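Local coordinates for protein glycogen synthase (Cyanobacterium sp. CLg1, PDB 6GNF) that belongs to the bacterial glycogen and starch synthase family, with a two-domain glycosyltransferase (GT-B) fold that holds ADP and a glycan in its interdomain cleft, at residues L269-N274 against I301-K306; L200-F205 against S431-C436. All blocks are in the same frame, centred on the assembly; numbering follows the deposited sequence.

Contact 1. Residues L269-N274 against I301-K306; sequences LTVSPN and ITNGTK. With AC1 (4,6-dideoxy-4-{[(1S,4R,5S,6S)-4,5,6-trihydroxy-3-(hydroxymethyl)cyclohex-2-en-1-yl]amino}-alpha-D-glucopyranose), chain D.
Val271 and Asn303 meet because each carries its nearest branch opposite its own carbonyl carbon: chi1 of -73° swings the Asn303 amide back beside its backbone N, and -67° does the same for CG1 of Val271. The two side chains cross obliquely, and the amide is split between two tasks. Its oxygen leans on the valine, Asn303 OD1 lying 3.4 Å from Val271 CG1, while Asn303 ND2 hydrogen-bonds to O6B of the bound AC1 at 2.8 Å. The same methyl, Val271 CG1, also comes within 3.8 Å of AC1 O6B, the hydroxymethyl oxygen of the ligand.

Backbone atoms do the rest. Ile301 N donates to Thr270 O over 2.9 Å at a nearly straight 167°, but the pairing then slackens: Asn303 N reaches Val271 O only weakly, at 3.3 Å. That carbonyl oxygen also receives a CH...O contact from Thr302 CA, and Val271 CA makes a more bent one to Ile301 O. A different meeting occurs further on, where Thr302 OG1 comes within 3.2 Å of Pro273 CD and the two side chains cross at about a right angle.

The contact prolongs the parallel pairing of strand 267-270 with strand 298-300, at one edge of the mixed sheet, just where both segments leave it. Leu269 and Ile301 pack against Tyr532 of helix 526-540, whereas Ser272, Pro273 and Thr302 touch helix 457-461 as helix 273-281 begins.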
loop_
_atom_site.group_PDB
_atom_site.type_symbol
_atom_site.label_atom_id
_atom_site.label_comp_id
_atom_site.label_asym_id
_atom_site.label_seq_id
_atom_site.Cartn_x
_atom_site.Cartn_y
_atom_site.Cartn_z
ATOM N N LEU A 269 5.760 12.361 -6.157
ATOM C CA LEU A 269 4.306 12.229 -6.132
ATOM C C LEU A 269 3.881 11.342 -4.981
ATOM O O LEU A 269 4.670 10.554 -4.444
ATOM C CB LEU A 269 3.801 11.587 -7.427
ATOM C CG LEU A 269 4.093 12.284 -8.754
ATOM C CD1 LEU A 269 3.615 11.438 -9.917
ATOM C CD2 LEU A 269 3.429 13.647 -8.791
ATOM N N THR A 270 2.607 11.441 -4.616
ATOM C CA THR A 270 2.033 10.508 -3.652
ATOM C C THR A 270 0.571 10.176 -3.988
ATOM O O THR A 270 0.055 10.615 -5.022
ATOM C CB THR A 270 2.216 11.006 -2.205
ATOM O OG1 THR A 270 1.898 9.944 -1.294
ATOM C CG2 THR A 270 1.358 12.225 -1.925
ATOM N N VAL A 271 -0.085 9.408 -3.119
ATOM C CA VAL A 271 -1.287 8.686 -3.511
ATOM C C VAL A 271 -2.616 9.326 -3.063
ATOM O O VAL A 271 -3.674 8.705 -3.174
ATOM C CB VAL A 271 -1.192 7.209 -3.086
ATOM C CG1 VAL A 271 -0.097 6.514 -3.884
ATOM C CG2 VAL A 271 -0.919 7.070 -1.594
ATOM N N SER A 272 -2.566 10.577 -2.607
ATOM C CA SER A 272 -3.763 11.425 -2.467
ATOM C C SER A 272 -3.348 12.879 -2.197
ATOM O O SER A 272 -2.322 13.117 -1.549
ATOM C CB SER A 272 -4.701 10.941 -1.350
ATOM O OG SER A 272 -4.230 11.305 -0.076
ATOM N N PRO A 273 -4.109 13.856 -2.737
ATOM C CA PRO A 273 -3.812 15.274 -2.489
ATOM C C PRO A 273 -3.784 15.644 -1.009
ATOM O O PRO A 273 -3.003 16.488 -0.597
ATOM C CB PRO A 273 -4.980 16.017 -3.149
ATOM C CG PRO A 273 -5.627 15.048 -4.069
ATOM C CD PRO A 273 -5.289 13.666 -3.604
ATOM N N ASN A 274 -4.676 15.066 -0.218
ATOM C CA ASN A 274 -4.743 15.433 1.197
ATOM C C ASN A 274 -3.571 14.854 1.975
ATOM O O ASN A 274 -3.098 15.480 2.921
ATOM C CB ASN A 274 -6.080 15.015 1.828
ATOM C CG ASN A 274 -6.248 15.550 3.239
ATOM O OD1 ASN A 274 -6.151 16.750 3.473
ATOM N ND2 ASN A 274 -6.475 14.657 4.193
ATOM N N ILE A 301 -2.059 12.265 -6.090
ATOM C CA ILE A 301 -3.078 11.783 -7.018
ATOM C C ILE A 301 -3.764 10.595 -6.366
ATOM O O ILE A 301 -3.123 9.592 -6.086
ATOM C CB ILE A 301 -2.463 11.331 -8.357
ATOM C CG1 ILE A 301 -1.761 12.504 -9.038
ATOM C CG2 ILE A 301 -3.542 10.765 -9.270
ATOM C CD1 ILE A 301 -0.965 12.104 -10.258
ATOM N N THR A 302 -5.067 10.714 -6.135
ATOM C CA THR A 302 -5.833 9.673 -5.459
ATOM C C THR A 302 -5.830 8.372 -6.251
ATOM O O THR A 302 -6.185 8.370 -7.425
ATOM C CB THR A 302 -7.289 10.138 -5.250
ATOM O OG1 THR A 302 -7.294 11.323 -4.452
ATOM C CG2 THR A 302 -8.129 9.077 -4.552
ATOM N N ASN A 303 -5.487 7.265 -5.589
ATOM C CA ASN A 303 -5.495 5.953 -6.235
ATOM C C ASN A 303 -6.884 5.618 -6.740
ATOM O O ASN A 303 -7.872 5.938 -6.085
ATOM C CB ASN A 303 -5.096 4.830 -5.267
ATOM C CG ASN A 303 -3.621 4.818 -4.930
ATOM O OD1 ASN A 303 -2.783 5.337 -5.678
ATOM N ND2 ASN A 303 -3.292 4.197 -3.802
ATOM N N GLY A 304 -6.944 4.962 -7.892
ATOM C CA GLY A 304 -8.134 4.255 -8.314
ATOM C C GLY A 304 -7.959 2.790 -7.989
ATOM O O GLY A 304 -7.101 2.404 -7.175
ATOM N N THR A 305 -8.780 1.963 -8.616
ATOM C CA THR A 305 -8.723 0.530 -8.414
ATOM C C THR A 305 -9.287 -0.212 -9.630
ATOM O O THR A 305 -10.060 0.339 -10.407
ATOM C CB THR A 305 -9.503 0.151 -7.151
ATOM O OG1 THR A 305 -9.327 -1.242 -6.881
ATOM C CG2 THR A 305 -10.990 0.450 -7.309
ATOM N N LYS A 306 -8.850 -1.452 -9.808
ATOM C CA LYS A 306 -9.388 -2.312 -10.850
ATOM C C LYS A 306 -10.757 -2.802 -10.457
ATOM O O LYS A 306 -11.016 -3.061 -9.291
ATOM C CB LYS A 306 -8.502 -3.532 -11.091
ATOM C CG LYS A 306 -7.359 -3.283 -12.036
ATOM C CD LYS A 306 -6.442 -4.493 -12.117
ATOM C CE LYS A 306 -7.111 -5.643 -12.825
ATOM N NZ LYS A 306 -6.127 -6.640 -13.290
HETATM C C1 AC1 D . 4.311 -1.837 2.233
HETATM O O2 AC1 D . 5.607 0.029 1.356
HETATM C C2 AC1 D . 4.299 -0.578 1.366
HETATM C C4A AC1 D . -2.000 3.073 0.367
HETATM C C3 AC1 D . 3.242 0.425 1.833
HETATM O O3 AC1 D . 3.190 1.468 0.855
HETATM C C4 AC1 D . 1.860 -0.242 2.014
HETATM N N4A AC1 D . 0.782 0.673 2.459
HETATM C C5 AC1 D . 2.054 -1.413 2.989
HETATM O O5 AC1 D . 2.985 -2.350 2.433
HETATM C C6 AC1 D . 0.769 -2.169 3.284
HETATM C C1B AC1 D . 0.359 1.895 1.769
HETATM C C2B AC1 D . -0.743 2.715 2.504
HETATM O O2B AC1 D . -1.046 2.230 3.808
HETATM C C3B AC1 D . -2.097 2.779 1.834
HETATM O O3B AC1 D . -2.861 3.830 2.426
HETATM O O4 AC1 D . -3.316 2.897 -0.167
HETATM C C5B AC1 D . -1.022 2.142 -0.303
HETATM C C7B AC1 D . -0.008 1.585 0.339
HETATM C C6B AC1 D . -1.181 1.878 -1.766
HETATM O O6B AC1 D . -1.095 3.142 -2.427
#

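Contact 2. Residues L200-F205 against S431-C436; sequences LHNIAF and SRFEPC. With AC1 (4,6-dideoxy-4-{[(1S,4R,5S,6S)-4,5,6-trihydroxy-3-(hydroxymethyl)cyclohex-2-en-1-yl]amino}-alpha-D-glucopyranose), chain D; BGC (beta-D-glucopyranose), chain B.
Asn202 lies between Phe433 and Pro435 of loop 431-436 and the ligand AC1. Its CB lies 3.6 Å from AC1 O3. With CG anti to the backbone N (chi1 -159°), the next atom passes the proline, Asn202 CG being 4.3 Å from Pro435 CG. At the tip, Asn202 OD1 approaches the edge of the Phe433 ring near its plane, 3.8 Å from CE2, and amide and ring stand 80° apart. The same oxygen accepts a hydrogen bond from Ala204 N at 3.1 Å, forming an Asx turn at the start of a type I turn that ends at Phe205. Asn202 ND2 instead faces the sugar analogue, 3.5 Å from AC1 O2B.

The turn presents the Ala204 methyl to Phe433 and also sets it over one face of Phe205, whose opposite face lies against the glucose BGC. Pro435 sets CB and CG against the His201 carbonyl, each 3.1 Å from His201 O. Beside it, Glu434 OE2 receives the hydroxyl AC1 O3B at 2.6 Å, and Cys436 N donates to that hydroxyl. Glu434 OE2 is also salt-bridged to Lys363, while Ser431 OG engages the anti lone pair of Glu434 OE1. The His201 ring, held at NE2 by Asn170 OD1, makes an almost straight hydrogen bond between ND1 and the in-plane AC1 O6B. Two loops, one from each domain, thus meet across the ligand-binding cleft of a GT-B fold.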
loop_
_atom_site.group_PDB
_atom_site.type_symbol
_atom_site.label_atom_id
_atom_site.label_comp_id
_atom_site.label_asym_id
_atom_site.label_seq_id
_atom_site.Cartn_x
_atom_site.Cartn_y
_atom_site.Cartn_z
ATOM N N LEU A 200 5.420 7.923 -3.651
ATOM C CA LEU A 200 5.375 7.602 -2.239
ATOM C C LEU A 200 4.021 7.007 -1.884
ATOM O O LEU A 200 2.981 7.610 -2.170
ATOM C CB LEU A 200 5.616 8.869 -1.419
ATOM C CG LEU A 200 5.387 8.750 0.088
ATOM C CD1 LEU A 200 6.454 7.865 0.722
ATOM C CD2 LEU A 200 5.362 10.131 0.733
ATOM N N HIS A 201 4.033 5.812 -1.298
ATOM C CA HIS A 201 2.802 5.169 -0.835
ATOM C C HIS A 201 2.624 5.252 0.670
ATOM O O HIS A 201 1.506 5.169 1.137
ATOM C CB HIS A 201 2.760 3.702 -1.258
ATOM C CG HIS A 201 2.822 3.505 -2.736
ATOM N ND1 HIS A 201 1.708 3.233 -3.493
ATOM C CD2 HIS A 201 3.867 3.545 -3.601
ATOM C CE1 HIS A 201 2.062 3.117 -4.758
ATOM N NE2 HIS A 201 3.368 3.293 -4.851
ATOM N N ASN A 202 3.725 5.378 1.412
ATOM C CA ASN A 202 3.683 5.410 2.871
ATOM C C ASN A 202 4.949 6.010 3.460
ATOM O O ASN A 202 6.026 5.411 3.347
ATOM C CB ASN A 202 3.493 3.996 3.430
ATOM C CG ASN A 202 2.939 3.999 4.858
ATOM O OD1 ASN A 202 3.314 4.820 5.699
ATOM N ND2 ASN A 202 2.038 3.093 5.127
ATOM N N ILE A 203 4.800 7.160 4.114
ATOM C CA ILE A 203 5.925 7.930 4.646
ATOM C C ILE A 203 6.460 7.373 5.961
ATOM O O ILE A 203 7.529 7.785 6.406
ATOM C CB ILE A 203 5.531 9.420 4.831
ATOM C CG1 ILE A 203 6.756 10.330 4.940
ATOM C CG2 ILE A 203 4.653 9.617 6.056
ATOM C CD1 ILE A 203 7.292 10.790 3.611
ATOM N N ALA A 204 5.743 6.444 6.583
ATOM C CA ALA A 204 6.183 5.887 7.859
ATOM C C ALA A 204 7.453 5.046 7.701
ATOM O O ALA A 204 8.238 4.930 8.630
ATOM C CB ALA A 204 5.090 5.057 8.501
ATOM N N PHE A 205 7.690 4.506 6.511
ATOM C CA PHE A 205 8.876 3.700 6.272
ATOM C C PHE A 205 9.724 4.396 5.217
ATOM O O PHE A 205 9.263 4.669 4.102
ATOM C CB PHE A 205 8.486 2.282 5.847
ATOM C CG PHE A 205 7.456 1.664 6.751
ATOM C CD1 PHE A 205 7.800 1.264 8.041
ATOM C CD2 PHE A 205 6.133 1.530 6.338
ATOM C CE1 PHE A 205 6.854 0.727 8.892
ATOM C CE2 PHE A 205 5.181 0.982 7.184
ATOM C CZ PHE A 205 5.544 0.577 8.461
ATOM N N SER A 431 -8.355 4.430 10.891
ATOM C CA SER A 431 -6.929 4.584 10.658
ATOM C C SER A 431 -6.373 5.799 11.395
ATOM O O SER A 431 -7.023 6.834 11.479
ATOM C CB SER A 431 -6.638 4.715 9.159
ATOM O OG SER A 431 -7.105 3.578 8.454
ATOM N N ARG A 432 -5.158 5.662 11.920
ATOM C CA ARG A 432 -4.440 6.774 12.535
ATOM C C ARG A 432 -3.739 7.633 11.487
ATOM O O ARG A 432 -3.535 8.823 11.691
ATOM C CB ARG A 432 -3.432 6.258 13.560
ATOM C CG ARG A 432 -4.089 5.606 14.769
ATOM C CD ARG A 432 -3.073 5.244 15.835
ATOM N NE ARG A 432 -3.723 4.822 17.082
ATOM C CZ ARG A 432 -4.055 3.571 17.408
ATOM N NH1 ARG A 432 -3.808 2.556 16.591
ATOM N NH2 ARG A 432 -4.644 3.333 18.571
ATOM N N PHE A 433 -3.317 7.015 10.393
ATOM C CA PHE A 433 -2.910 7.735 9.188
ATOM C C PHE A 433 -3.190 6.820 7.996
ATOM O O PHE A 433 -3.171 5.590 8.138
ATOM C CB PHE A 433 -1.437 8.142 9.255
ATOM C CG PHE A 433 -0.504 6.993 9.506
ATOM C CD1 PHE A 433 -0.253 6.554 10.800
ATOM C CD2 PHE A 433 0.122 6.343 8.447
ATOM C CE1 PHE A 433 0.608 5.494 11.036
ATOM C CE2 PHE A 433 0.983 5.279 8.675
ATOM C CZ PHE A 433 1.222 4.851 9.973
ATOM N N GLU A 434 -3.475 7.405 6.835
ATOM C CA GLU A 434 -3.873 6.625 5.672
ATOM C C GLU A 434 -3.583 7.379 4.384
ATOM O O GLU A 434 -4.384 8.209 3.961
ATOM C CB GLU A 434 -5.359 6.264 5.758
ATOM C CG GLU A 434 -5.763 5.111 4.854
ATOM C CD GLU A 434 -5.133 3.808 5.278
ATOM O OE1 GLU A 434 -5.549 3.292 6.336
ATOM O OE2 GLU A 434 -4.239 3.301 4.560
ATOM N N PRO A 435 -2.426 7.107 3.757
ATOM C CA PRO A 435 -2.063 7.763 2.512
ATOM C C PRO A 435 -3.182 7.791 1.470
ATOM O O PRO A 435 -3.456 8.839 0.883
ATOM C CB PRO A 435 -0.855 6.944 2.038
ATOM C CG PRO A 435 -0.190 6.564 3.308
ATOM C CD PRO A 435 -1.310 6.306 4.281
ATOM N N CYS A 436 -3.847 6.661 1.259
ATOM C CA CYS A 436 -5.051 6.639 0.432
ATOM C C CYS A 436 -6.090 5.679 0.976
ATOM O O CYS A 436 -7.198 6.088 1.319
ATOM C CB CYS A 436 -4.729 6.279 -1.018
ATOM S SG CYS A 436 -6.165 6.371 -2.113
HETATM C C1 AC1 D . 4.311 -1.837 2.233
HETATM O O2 AC1 D . 5.607 0.029 1.356
HETATM C C2 AC1 D . 4.299 -0.578 1.366
HETATM C C4A AC1 D . -2.000 3.073 0.367
HETATM C C3 AC1 D . 3.242 0.425 1.833
HETATM O O3 AC1 D . 3.190 1.468 0.855
HETATM C C4 AC1 D . 1.860 -0.242 2.014
HETATM N N4A AC1 D . 0.782 0.673 2.459
HETATM C C5 AC1 D . 2.054 -1.413 2.989
HETATM O O5 AC1 D . 2.985 -2.350 2.433
HETATM C C6 AC1 D . 0.769 -2.169 3.284
HETATM C C1B AC1 D . 0.359 1.895 1.769
HETATM C C2B AC1 D . -0.743 2.715 2.504
HETATM O O2B AC1 D . -1.046 2.230 3.808
HETATM C C3B AC1 D . -2.097 2.779 1.834
HETATM O O3B AC1 D . -2.861 3.830 2.426
HETATM O O4 AC1 D . -3.316 2.897 -0.167
HETATM C C5B AC1 D . -1.022 2.142 -0.303
HETATM C C7B AC1 D . -0.008 1.585 0.339
HETATM C C6B AC1 D . -1.181 1.878 -1.766
HETATM O O6B AC1 D . -1.095 3.142 -2.427
HETATM C C2 BGC B . 9.869 -2.540 9.986
HETATM C C3 BGC B . 9.424 -2.287 8.545
HETATM C C4 BGC B . 8.111 -3.038 8.298
HETATM C C5 BGC B . 7.065 -2.822 9.403
HETATM C C6 BGC B . 5.964 -3.868 9.308
HETATM C C1 BGC B . 8.753 -2.046 10.911
HETATM O O1 BGC B . 9.165 -2.090 12.282
HETATM O O2 BGC B . 11.109 -1.886 10.292
HETATM O O3 BGC B . 10.428 -2.678 7.589
HETATM O O4 BGC B . 7.550 -2.591 7.062
HETATM O O5 BGC B . 7.609 -2.880 10.726
HETATM O O6 BGC B . 4.724 -3.216 9.565
#

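Contacts 1 and 2 adjoin, their centres 11 Å apart, and both contribute to the glycan pocket. Thr270 OG1 hydrogen-bonds to Leu200 O at 2.7 Å, tying neighbouring strand ends. Ser272 OG, which also caps helix 273-281 at Phe275 N, meets Pro435 O at 2.8 Å and so links contact 1 to the loop 431-436. Packing follows between Val271 CG2 and Pro435 CB, 3.6 Å apart. AC1 is shared by both: its O6B is bound by Asn303 of contact 1 and, at 3.0 Å, by ND1 of His201 from contact 2, while Glu434 and Cys436 of contact 2 bind O3B. Asp171, Gln362 and Gly437 also hydrogen-bond to AC1.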